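Local coordinates for hypothetical protein TT1561 (Thermus thermophilus, PDB 1UF3), which is of unknown function but binds calcium and is probably a metal-dependent phosphoesterase of the calcineurin superfamily, at residues A[191-194]-A[199-202]; A[40-45]-A[53-58]; A[142-147]-A[176-181]; A[85-88]-A[93-96]. One frame throughout, in Å; residues are numbered along the deposited sequence.

The four contacts fall into two touching pairs. Contacts 1 and 3 meet where S199 OG is hydrogen-bonded to P181 O. Contacts 2 and 4 meet where F56 packs on V87 and M94. Contacts 1 and 2 lie on opposite sides of the chain's centre, with centres about 25 Å apart. Contacts 2 and 4 are buried. Both concern helices that pack against the sheet of strand 66-69. Contact 2 is wholly apolar, whereas contact 4 centres on a buried carboxylate. Contacts 1 and 3 are only partly buried. Contact 1 is a hairpin held by backbone bonds, and contact 3 is an aromatic stack near the surface. Contacts 3 and 4 both reach the same neighbouring subunit.

Contact 1 (A[191-194]-A[199-202])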
loop_
_atom_site.group_PDB
_atom_site.type_symbol
_atom_site.label_atom_id
_atom_site.label_comp_id
_atom_site.label_asym_id
_atom_site.label_seq_id
_atom_site.Cartn_x
_atom_site.Cartn_y
_atom_site.Cartn_z
ATOM N N GLN A 191 -5.372 -16.542 -29.045
ATOM C CA GLN A 191 -4.325 -16.546 -28.031
ATOM C C GLN A 191 -3.687 -17.926 -27.982
ATOM O O GLN A 191 -4.384 -18.935 -27.978
ATOM C CB GLN A 191 -4.878 -16.199 -26.642
ATOM C CG GLN A 191 -5.698 -14.917 -26.568
ATOM C CD GLN A 191 -7.175 -15.168 -26.829
ATOM O OE1 GLN A 191 -7.538 -15.883 -27.768
ATOM N NE2 GLN A 191 -8.027 -14.589 -26.007
ATOM N N LYS A 192 -2.359 -17.966 -27.960
ATOM C CA LYS A 192 -1.649 -19.233 -27.880
ATOM C C LYS A 192 -0.182 -18.964 -27.642
ATOM O O LYS A 192 0.295 -17.835 -27.804
ATOM C CB LYS A 192 -1.814 -20.048 -29.161
ATOM C CG LYS A 192 -0.835 -19.712 -30.245
ATOM C CD LYS A 192 -1.463 -18.888 -31.325
ATOM C CE LYS A 192 -2.531 -19.661 -32.065
ATOM N NZ LYS A 192 -3.167 -18.789 -33.087
ATOM N N HIS A 193 0.545 -20.005 -27.274
ATOM C CA HIS A 193 1.950 -19.821 -26.994
ATOM C C HIS A 193 2.720 -21.115 -27.100
ATOM O O HIS A 193 2.168 -22.204 -26.918
ATOM C CB HIS A 193 2.100 -19.218 -25.592
ATOM C CG HIS A 193 1.576 -20.094 -24.499
ATOM N ND1 HIS A 193 2.394 -20.886 -23.720
ATOM C CD2 HIS A 193 0.317 -20.306 -24.050
ATOM C CE1 HIS A 193 1.664 -21.544 -22.837
ATOM N NE2 HIS A 193 0.397 -21.211 -23.017
ATOM N N GLU A 194 4.007 -20.987 -27.382
ATOM C CA GLU A 194 4.881 -22.144 -27.499
ATOM C C GLU A 194 6.283 -21.741 -27.094
ATOM O O GLU A 194 6.578 -20.558 -26.979
ATOM C CB GLU A 194 4.917 -22.621 -28.954
ATOM C CG GLU A 194 3.611 -23.187 -29.460
ATOM C CD GLU A 194 3.534 -24.683 -29.226
ATOM O OE1 GLU A 194 3.271 -25.100 -28.079
ATOM O OE2 GLU A 194 3.769 -25.436 -30.196
ATOM N N SER A 199 13.101 -19.645 -25.286
ATOM C CA SER A 199 12.226 -18.463 -25.382
ATOM C C SER A 199 10.740 -18.786 -25.410
ATOM O O SER A 199 10.310 -19.652 -26.159
ATOM C CB SER A 199 12.532 -17.653 -26.647
ATOM O OG SER A 199 13.911 -17.376 -26.816
ATOM N N TRP A 200 9.960 -18.079 -24.596
ATOM C CA TRP A 200 8.516 -18.246 -24.536
ATOM C C TRP A 200 7.907 -17.286 -25.574
ATOM O O TRP A 200 8.013 -16.063 -25.445
ATOM C CB TRP A 200 8.009 -17.903 -23.137
ATOM C CG TRP A 200 6.522 -18.099 -22.907
ATOM C CD1 TRP A 200 5.730 -19.088 -23.431
ATOM C CD2 TRP A 200 5.679 -17.356 -22.006
ATOM N NE1 TRP A 200 4.469 -19.013 -22.912
ATOM C CE2 TRP A 200 4.404 -17.961 -22.033
ATOM C CE3 TRP A 200 5.884 -16.245 -21.174
ATOM C CZ2 TRP A 200 3.340 -17.501 -21.266
ATOM C CZ3 TRP A 200 4.809 -15.780 -20.391
ATOM C CH2 TRP A 200 3.560 -16.407 -20.446
ATOM N N VAL A 201 7.301 -17.836 -26.619
ATOM C CA VAL A 201 6.688 -17.010 -27.659
ATOM C C VAL A 201 5.186 -17.015 -27.476
ATOM O O VAL A 201 4.534 -18.071 -27.488
ATOM C CB VAL A 201 7.029 -17.512 -29.057
ATOM C CG1 VAL A 201 6.374 -16.609 -30.110
ATOM C CG2 VAL A 201 8.519 -17.546 -29.234
ATOM N N VAL A 202 4.645 -15.818 -27.305
ATOM C CA VAL A 202 3.230 -15.627 -27.062
ATOM C C VAL A 202 2.512 -14.794 -28.120
ATOM O O VAL A 202 3.006 -13.750 -28.563
ATOM C CB VAL A 202 2.995 -14.925 -25.685
ATOM C CG1 VAL A 202 1.493 -14.637 -25.487
ATOM C CG2 VAL A 202 3.559 -15.803 -24.530
#
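H193 and E194 pair with V202 and V201 in an antiparallel beta hairpin, formed by strands 192-196 and 199-203. The two short strands run at 160° to each other. H193 and V202 are a non-hydrogen-bonded pair, with their CA atoms 4.4 Å apart. E194 and V201 are the hydrogen-bonded pair. E194 N gives its hydrogen to V201 O at 3.0 Å, and V201 N returns a bond to E194 O at 2.8 Å. A CA-H...O contact from H193 CA to V201 O, 3.2 Å, adds to the backbone ladder.

The side chains of H193, W200 and V202 share one face of the hairpin. H193 has chi1 62°, which lifts its CG over its own backbone, between N and the carbonyl carbon. This brings the imidazole up to the pyrrole side of W200. H193 ND1 lies in the indole plane at its edge, 2.9 Å from W200 NE1. The two ring planes are nearly perpendicular, at 87°. V202 CG2 packs against one face of the indole, over its centre, and is 3.9 Å from H193 CB. E194 and V201 project from the other face, where both touch L164.

The hairpin stands at the margin of a mixed sheet. Strand 199-203 runs parallel to strand 183-186, bonded to it through W200 and V202. H193, W200 and V202 all rest on L222 of strand 221-226, and W200 and V202 also reach L215 of strand 211-216. These two strands belong to the other sheet. This face is therefore turned toward it, with W200 and V202 buried and H193 partly exposed.

Contact 2 (A[40-45]-A[53-58]); sequences GNLMPK and AAFFRI. With CA (calcium ion), chain I.
L42 and M43 pack on the F55 ring from a loop that turns to a calcium ion only two residues later. The loop follows strand 35-39 and leads into helix 49-59, in a beta-alpha-beta crossover of the metallophosphoesterase fold. G40 and N41 are joined by a cis peptide bond. They probably correspond to the Gly-Asp of the superfamily's GDxxD motif, with asparagine here in place of the first aspartate.

No hydrogen bond crosses between the two segments; the contact is entirely apolar. L42 CB lies over one face of F55, 4.1 Å from the ring centroid, in a CH-pi contact. The L42 side chain crosses F55 at about a right angle. Its CD2 methyl reaches F55 CE2 at 3.6 Å and also touches F56 CZ at 3.8 Å, so one methyl bridges two rings. F55 takes chi1 -177°, which swings its ring away from the backbone N and out toward the loop. M43, a selenomethionine, runs past F55 in the opposite direction. Its chain bends at chi2, -74°, and its CE methyl ends 3.5 Å from F55 CB, close to the base of the ring.

L42 N and M43 N are both hydrogen-bonded to the carboxylate of D74. L42 also packs on Y80 of helix 77-90, and F55 on L21 of helix 18-25.

Beyond the packing, K45 O binds the calcium at 2.4 Å, with A47 O and A75 O completing the protein ligands. Water 1 is a further ligand of the ion and donates a hydrogen bond to P44 O at 2.8 Å.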
loop_
_atom_site.group_PDB
_atom_site.type_symbol
_atom_site.label_atom_id
_atom_site.label_comp_id
_atom_site.label_asym_id
_atom_site.label_seq_id
_atom_site.Cartn_x
_atom_site.Cartn_y
_atom_site.Cartn_z
ATOM N N GLY A 40 1.174 -3.611 -32.753
ATOM C CA GLY A 40 0.306 -3.027 -33.775
ATOM C C GLY A 40 -0.394 -4.095 -34.620
ATOM O O GLY A 40 -0.250 -5.281 -34.345
ATOM N N ASN A 41 -1.156 -3.707 -35.642
ATOM C CA ASN A 41 -1.379 -2.312 -36.028
ATOM C C ASN A 41 -2.193 -1.582 -34.978
ATOM O O ASN A 41 -3.268 -2.031 -34.596
ATOM C CB ASN A 41 -2.154 -2.238 -37.365
ATOM C CG ASN A 41 -1.477 -3.002 -38.482
ATOM O OD1 ASN A 41 -0.358 -2.683 -38.887
ATOM N ND2 ASN A 41 -2.159 -4.025 -38.996
ATOM N N LEU A 42 -1.685 -0.454 -34.496
ATOM C CA LEU A 42 -2.451 0.306 -33.520
ATOM C C LEU A 42 -3.640 0.921 -34.258
ATOM O O LEU A 42 -4.761 0.927 -33.763
ATOM C CB LEU A 42 -1.617 1.447 -32.926
ATOM C CG LEU A 42 -0.538 1.159 -31.870
ATOM C CD1 LEU A 42 0.563 0.280 -32.442
ATOM C CD2 LEU A 42 0.041 2.502 -31.401
HETATM N N MSE A 43 -3.355 1.421 -35.457
HETATM C CA MSE A 43 -4.322 2.116 -36.321
HETATM C C MSE A 43 -4.277 1.574 -37.745
HETATM O O MSE A 43 -3.255 1.027 -38.174
HETATM C CB MSE A 43 -3.930 3.598 -36.433
HETATM C CG MSE A 43 -4.194 4.455 -35.236
HETATM SE SE MSE A 43 -6.051 4.771 -35.131
HETATM C CE MSE A 43 -6.208 4.795 -33.193
ATOM N N PRO A 44 -5.374 1.745 -38.507
ATOM C CA PRO A 44 -5.406 1.281 -39.898
ATOM C C PRO A 44 -4.564 2.305 -40.651
ATOM O O PRO A 44 -4.376 3.426 -40.171
ATOM C CB PRO A 44 -6.878 1.416 -40.285
ATOM C CG PRO A 44 -7.600 1.382 -38.978
ATOM C CD PRO A 44 -6.705 2.189 -38.074
ATOM N N LYS A 45 -4.069 1.940 -41.827
ATOM C CA LYS A 45 -3.263 2.851 -42.638
ATOM C C LYS A 45 -3.924 4.238 -42.782
ATOM O O LYS A 45 -3.246 5.266 -42.689
ATOM C CB LYS A 45 -3.033 2.229 -44.028
ATOM C CG LYS A 45 -2.361 3.120 -45.059
ATOM C CD LYS A 45 -0.945 3.480 -44.646
ATOM C CE LYS A 45 -0.287 4.425 -45.641
ATOM N NZ LYS A 45 -0.181 3.810 -46.996
ATOM N N ALA A 53 -3.274 10.253 -31.447
ATOM C CA ALA A 53 -3.375 11.012 -30.214
ATOM C C ALA A 53 -4.536 10.521 -29.359
ATOM O O ALA A 53 -4.403 10.403 -28.138
ATOM C CB ALA A 53 -3.516 12.496 -30.519
ATOM N N ALA A 54 -5.677 10.211 -29.980
ATOM C CA ALA A 54 -6.824 9.733 -29.205
ATOM C C ALA A 54 -6.524 8.348 -28.611
ATOM O O ALA A 54 -6.889 8.057 -27.475
ATOM C CB ALA A 54 -8.079 9.677 -30.092
ATOM N N PHE A 55 -5.868 7.509 -29.415
ATOM C CA PHE A 55 -5.459 6.151 -29.027
ATOM C C PHE A 55 -4.553 6.231 -27.759
ATOM O O PHE A 55 -4.819 5.604 -26.749
ATOM C CB PHE A 55 -4.674 5.524 -30.188
ATOM C CG PHE A 55 -4.264 4.103 -29.953
ATOM C CD1 PHE A 55 -5.072 3.051 -30.389
ATOM C CD2 PHE A 55 -3.062 3.806 -29.300
ATOM C CE1 PHE A 55 -4.690 1.712 -30.182
ATOM C CE2 PHE A 55 -2.671 2.479 -29.085
ATOM C CZ PHE A 55 -3.488 1.428 -29.528
ATOM N N PHE A 56 -3.486 7.017 -27.839
ATOM C CA PHE A 56 -2.562 7.189 -26.715
ATOM C C PHE A 56 -3.182 7.830 -25.474
ATOM O O PHE A 56 -2.825 7.496 -24.337
ATOM C CB PHE A 56 -1.354 7.975 -27.194
ATOM C CG PHE A 56 -0.456 7.180 -28.087
ATOM C CD1 PHE A 56 0.091 7.737 -29.223
ATOM C CD2 PHE A 56 -0.152 5.851 -27.775
ATOM C CE1 PHE A 56 0.931 6.997 -30.049
ATOM C CE2 PHE A 56 0.689 5.108 -28.598
ATOM C CZ PHE A 56 1.229 5.684 -29.737
ATOM N N ARG A 57 -4.137 8.729 -25.674
ATOM C CA ARG A 57 -4.801 9.364 -24.542
ATOM C C ARG A 57 -5.537 8.297 -23.726
ATOM O O ARG A 57 -5.515 8.304 -22.487
ATOM C CB ARG A 57 -5.791 10.415 -25.044
ATOM C CG ARG A 57 -6.481 11.168 -23.938
ATOM C CD ARG A 57 -6.093 12.641 -23.943
ATOM N NE ARG A 57 -6.528 13.293 -22.704
ATOM C CZ ARG A 57 -6.252 14.550 -22.372
ATOM N NH1 ARG A 57 -5.536 15.319 -23.186
ATOM N NH2 ARG A 57 -6.685 15.033 -21.212
ATOM N N ILE A 58 -6.199 7.387 -24.433
ATOM C CA ILE A 58 -6.938 6.301 -23.796
ATOM C C ILE A 58 -5.968 5.313 -23.138
ATOM O O ILE A 58 -6.197 4.890 -22.019
ATOM C CB ILE A 58 -7.837 5.557 -24.843
ATOM C CG1 ILE A 58 -9.145 6.336 -25.019
ATOM C CG2 ILE A 58 -8.117 4.103 -24.409
ATOM C CD1 ILE A 58 -9.885 6.018 -26.306
HETATM CA CA CA I . -1.645 6.694 -41.590
HETATM O O HOH W 1 -2.025 4.889 -39.927
HETATM O O HOH W 2 -0.317 7.686 -39.666
HETATM O O HOH W 3 -1.443 9.074 -42.238
HETATM O O HOH W 4 -2.042 7.668 -44.188
#

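Contact 3 (A[142-147]-A[176-181]); sequences ALWELK and IKTHNP
W144 lays its indole flat against the imidazole of H179 in an offset stack. The six-membered ring and the imidazole have centroids 4.2 Å apart, and their planes differ by 14°. H179 CE1 sits over the W144 face near its rim, 3.4 Å from CE2. In turn W144 CZ2 lies over a face of H179. At the edge of the indole, in its plane, T178 O comes within 3.2 Å of CH2. T178 CG2 adds an apolar touch 3.8 Å from W144 CZ2, and L143 CB lies 4.3 Å from H179 CE1.

K151 serves both rings. It makes a cation-pi contact with W144 and a hydrogen bond to H179 ND1, which would tend to keep the imidazole's rotation fixed. A protonated lysine there would probably favour a neutral imidazole.

The contact lies at the C-terminal end of helix 170-179. N180 leaves the helix with positive phi, 47°, and its N still bonds to I176 O. W144 stands on a 3-10 turn after helix 133-140. It is an exposed residue, although H179 covers one face of its indole. H179 is buried and its ring meets F153. L143 packs on the same F153, so both segments pack on strand 151-155 through F153.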
loop_
_atom_site.group_PDB
_atom_site.type_symbol
_atom_site.label_atom_id
_atom_site.label_comp_id
_atom_site.label_asym_id
_atom_site.label_seq_id
_atom_site.Cartn_x
_atom_site.Cartn_y
_atom_site.Cartn_z
ATOM N N ALA A 142 22.364 -3.782 -30.808
ATOM C CA ALA A 142 22.741 -2.761 -29.816
ATOM C C ALA A 142 22.588 -3.303 -28.401
ATOM O O ALA A 142 23.262 -2.866 -27.499
ATOM C CB ALA A 142 21.859 -1.520 -29.965
ATOM N N LEU A 143 21.708 -4.277 -28.222
ATOM C CA LEU A 143 21.447 -4.830 -26.909
ATOM C C LEU A 143 22.578 -5.650 -26.289
ATOM O O LEU A 143 22.616 -5.817 -25.062
ATOM C CB LEU A 143 20.172 -5.674 -26.963
ATOM C CG LEU A 143 18.896 -4.964 -27.426
ATOM C CD1 LEU A 143 17.753 -5.981 -27.487
ATOM C CD2 LEU A 143 18.539 -3.838 -26.457
ATOM N N TRP A 144 23.481 -6.167 -27.125
ATOM C CA TRP A 144 24.595 -6.966 -26.640
ATOM C C TRP A 144 25.504 -6.144 -25.729
ATOM O O TRP A 144 26.275 -6.710 -24.963
ATOM C CB TRP A 144 25.427 -7.533 -27.804
ATOM C CG TRP A 144 24.702 -8.561 -28.655
ATOM C CD1 TRP A 144 24.502 -8.510 -30.012
ATOM C CD2 TRP A 144 24.132 -9.803 -28.215
ATOM N NE1 TRP A 144 23.849 -9.648 -30.439
ATOM C CE2 TRP A 144 23.608 -10.453 -29.360
ATOM C CE3 TRP A 144 24.016 -10.431 -26.968
ATOM C CZ2 TRP A 144 22.974 -11.697 -29.290
ATOM C CZ3 TRP A 144 23.387 -11.668 -26.897
ATOM C CH2 TRP A 144 22.871 -12.289 -28.055
ATOM N N GLU A 145 25.419 -4.817 -25.810
ATOM C CA GLU A 145 26.256 -3.968 -24.966
ATOM C C GLU A 145 25.707 -3.986 -23.540
ATOM O O GLU A 145 26.429 -3.721 -22.585
ATOM C CB GLU A 145 26.271 -2.521 -25.481
ATOM C CG GLU A 145 26.587 -2.366 -26.963
ATOM C CD GLU A 145 28.019 -1.932 -27.268
ATOM O OE1 GLU A 145 28.860 -1.836 -26.344
ATOM O OE2 GLU A 145 28.300 -1.687 -28.464
ATOM N N LEU A 146 24.421 -4.290 -23.409
ATOM C CA LEU A 146 23.776 -4.325 -22.105
ATOM C C LEU A 146 23.907 -5.739 -21.539
ATOM O O LEU A 146 23.380 -6.695 -22.102
ATOM C CB LEU A 146 22.304 -3.900 -22.247
ATOM C CG LEU A 146 22.137 -2.587 -23.036
ATOM C CD1 LEU A 146 20.707 -2.090 -22.947
ATOM C CD2 LEU A 146 23.097 -1.523 -22.477
ATOM N N LYS A 147 24.579 -5.854 -20.398
ATOM C CA LYS A 147 24.869 -7.148 -19.786
ATOM C C LYS A 147 23.941 -7.808 -18.765
ATOM O O LYS A 147 23.424 -7.173 -17.850
ATOM C CB LYS A 147 26.285 -7.089 -19.173
ATOM C CG LYS A 147 27.389 -6.655 -20.139
ATOM C CD LYS A 147 27.334 -7.474 -21.428
ATOM C CE LYS A 147 28.665 -7.502 -22.173
ATOM N NZ LYS A 147 29.124 -6.179 -22.670
ATOM N N ILE A 176 15.340 -14.642 -32.531
ATOM C CA ILE A 176 14.954 -15.149 -31.232
ATOM C C ILE A 176 15.998 -16.162 -30.759
ATOM O O ILE A 176 16.400 -16.145 -29.592
ATOM C CB ILE A 176 13.565 -15.776 -31.292
ATOM C CG1 ILE A 176 12.548 -14.685 -31.656
ATOM C CG2 ILE A 176 13.232 -16.437 -29.969
ATOM C CD1 ILE A 176 11.129 -15.143 -31.687
ATOM N N LYS A 177 16.474 -17.016 -31.665
ATOM C CA LYS A 177 17.469 -18.014 -31.285
ATOM C C LYS A 177 18.803 -17.364 -30.914
ATOM O O LYS A 177 19.520 -17.854 -30.044
ATOM C CB LYS A 177 17.686 -19.023 -32.421
ATOM C CG LYS A 177 16.533 -20.006 -32.615
ATOM C CD LYS A 177 16.820 -20.979 -33.761
ATOM C CE LYS A 177 15.647 -21.920 -33.987
ATOM N NZ LYS A 177 16.045 -23.122 -34.785
ATOM N N THR A 178 19.134 -16.258 -31.571
ATOM C CA THR A 178 20.392 -15.564 -31.282
ATOM C C THR A 178 20.367 -14.795 -29.945
ATOM O O THR A 178 21.301 -14.881 -29.146
ATOM C CB THR A 178 20.733 -14.584 -32.422
ATOM O OG1 THR A 178 20.741 -15.292 -33.669
ATOM C CG2 THR A 178 22.100 -13.955 -32.205
ATOM N N HIS A 179 19.297 -14.050 -29.702
ATOM C CA HIS A 179 19.178 -13.254 -28.478
ATOM C C HIS A 179 18.646 -13.995 -27.259
ATOM O O HIS A 179 18.761 -13.511 -26.128
ATOM C CB HIS A 179 18.308 -12.030 -28.758
ATOM C CG HIS A 179 19.059 -10.897 -29.383
ATOM N ND1 HIS A 179 19.827 -10.017 -28.642
ATOM C CD2 HIS A 179 19.263 -10.576 -30.683
ATOM C CE1 HIS A 179 20.479 -9.212 -29.462
ATOM N NE2 HIS A 179 20.156 -9.531 -30.705
ATOM N N ASN A 180 18.050 -15.159 -27.489
ATOM C CA ASN A 180 17.502 -15.951 -26.412
ATOM C C ASN A 180 16.654 -15.160 -25.427
ATOM O O ASN A 180 16.845 -15.245 -24.204
ATOM C CB ASN A 180 18.641 -16.664 -25.690
ATOM C CG ASN A 180 19.315 -17.694 -26.580
ATOM O OD1 ASN A 180 18.689 -18.684 -26.983
ATOM N ND2 ASN A 180 20.581 -17.462 -26.910
ATOM N N PRO A 181 15.690 -14.383 -25.945
ATOM C CA PRO A 181 14.850 -13.612 -25.030
ATOM C C PRO A 181 14.013 -14.524 -24.189
ATOM O O PRO A 181 13.713 -15.655 -24.582
ATOM C CB PRO A 181 13.985 -12.767 -25.962
ATOM C CG PRO A 181 13.915 -13.633 -27.238
ATOM C CD PRO A 181 15.343 -14.109 -27.358
#

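Contact 4 (A[85-88]-A[93-96])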
loop_
_atom_site.group_PDB
_atom_site.type_symbol
_atom_site.label_atom_id
_atom_site.label_comp_id
_atom_site.label_asym_id
_atom_site.label_seq_id
_atom_site.Cartn_x
_atom_site.Cartn_y
_atom_site.Cartn_z
ATOM N N ALA A 85 5.829 10.153 -29.012
ATOM C CA ALA A 85 6.736 11.089 -28.375
ATOM C C ALA A 85 5.955 12.077 -27.497
ATOM O O ALA A 85 6.357 12.328 -26.359
ATOM C CB ALA A 85 7.556 11.823 -29.434
ATOM N N ASN A 86 4.836 12.606 -28.007
ATOM C CA ASN A 86 3.988 13.550 -27.256
ATOM C C ASN A 86 3.431 12.973 -25.943
ATOM O O ASN A 86 3.561 13.581 -24.877
ATOM C CB ASN A 86 2.777 14.032 -28.103
ATOM C CG ASN A 86 3.186 14.883 -29.304
ATOM O OD1 ASN A 86 4.276 15.454 -29.335
ATOM N ND2 ASN A 86 2.301 14.975 -30.299
ATOM N N VAL A 87 2.780 11.815 -26.001
ATOM C CA VAL A 87 2.224 11.255 -24.767
ATOM C C VAL A 87 3.330 10.803 -23.795
ATOM O O VAL A 87 3.161 10.881 -22.594
ATOM C CB VAL A 87 1.307 10.031 -25.036
ATOM C CG1 VAL A 87 2.132 8.839 -25.437
ATOM C CG2 VAL A 87 0.502 9.713 -23.808
ATOM N N GLU A 88 4.453 10.360 -24.330
ATOM C CA GLU A 88 5.545 9.861 -23.486
ATOM C C GLU A 88 6.297 10.962 -22.748
ATOM O O GLU A 88 7.050 10.691 -21.825
ATOM C CB GLU A 88 6.507 9.041 -24.336
ATOM C CG GLU A 88 5.880 7.719 -24.796
ATOM C CD GLU A 88 6.684 7.004 -25.864
ATOM O OE1 GLU A 88 7.911 7.229 -25.959
ATOM O OE2 GLU A 88 6.084 6.194 -26.601
ATOM N N GLU A 93 6.008 6.499 -18.311
ATOM C CA GLU A 93 5.920 5.069 -18.067
ATOM C C GLU A 93 5.519 4.353 -19.367
ATOM O O GLU A 93 5.590 3.130 -19.443
ATOM C CB GLU A 93 4.911 4.741 -16.967
ATOM C CG GLU A 93 3.444 5.012 -17.294
ATOM C CD GLU A 93 3.090 6.495 -17.240
ATOM O OE1 GLU A 93 1.899 6.810 -17.100
ATOM O OE2 GLU A 93 3.998 7.342 -17.333
HETATM N N MSE A 94 5.129 5.119 -20.392
HETATM C CA MSE A 94 4.729 4.535 -21.682
HETATM C C MSE A 94 5.927 4.591 -22.571
HETATM O O MSE A 94 6.746 5.508 -22.461
HETATM C CB MSE A 94 3.590 5.336 -22.325
HETATM C CG MSE A 94 2.392 5.400 -21.460
HETATM SE SE MSE A 94 1.060 6.648 -22.152
HETATM C CE MSE A 94 0.491 5.550 -23.684
ATOM N N ARG A 95 6.033 3.641 -23.484
ATOM C CA ARG A 95 7.190 3.616 -24.329
ATOM C C ARG A 95 7.081 2.826 -25.627
ATOM O O ARG A 95 6.812 1.616 -25.622
ATOM C CB ARG A 95 8.383 3.060 -23.521
ATOM C CG ARG A 95 9.730 3.084 -24.246
ATOM C CD ARG A 95 10.121 4.506 -24.721
ATOM N NE ARG A 95 11.566 4.706 -24.806
ATOM C CZ ARG A 95 12.224 5.174 -25.865
ATOM N NH1 ARG A 95 11.583 5.500 -26.976
ATOM N NH2 ARG A 95 13.540 5.346 -25.802
ATOM N N ASN A 96 7.309 3.530 -26.732
ATOM C CA ASN A 96 7.354 2.911 -28.034
ATOM C C ASN A 96 8.755 2.307 -28.020
ATOM O O ASN A 96 9.729 3.044 -27.915
ATOM C CB ASN A 96 7.281 3.972 -29.137
ATOM C CG ASN A 96 8.141 3.634 -30.297
ATOM O OD1 ASN A 96 8.077 2.521 -30.808
ATOM N ND2 ASN A 96 8.970 4.585 -30.735
#
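E88 reaches along strand 94-96 from the last turn of helix 77-90 and takes a hydrogen bond from a strand amide. N96 N gives its hydrogen to E88 OE2 at 2.9 Å, with an N-H...O angle of 132°. The bond is therefore bent, and the donor sits 45° out of the carboxylate plane. The E88 chain is extended beyond CG, and this carries the carboxylate past M94 to the next two residues. On the way CG lies 3.3 Å from M94 O. The side chain of R95 crosses that of E88 at about a right angle. Their planar groups are steeply inclined to each other, and E88 OE1 stays 4.2 Å from R95 NH1, beyond a salt bridge.

A second, apolar meeting lies one residue earlier on the helix. V87 and M94, a selenomethionine, also cross at about a right angle. V87 CG2 touches M94 SE at 3.5 Å. V87 CG2 is the branch opposite its own backbone N, while CG1 lies farther from the selenium. The bend at chi3 leaves M94 CE at the margin of the valine, 4.1 Å from V87 CG1. Together these contacts pack helix 77-90 against the last strand of the beta-alpha-beta unit made with strand 66-69.

E88 is buried, yet both oxygens have further partners. OE2 is hydrogen-bonded to Y68 OH. OE1 makes a salt bridge to K141 of a neighbouring subunit and a hydrogen bond to Y138 of that subunit. With so many donors and a lysine at hand, the carboxylate is probably ionised, and one glutamate ties helix, strand and subunit interface together.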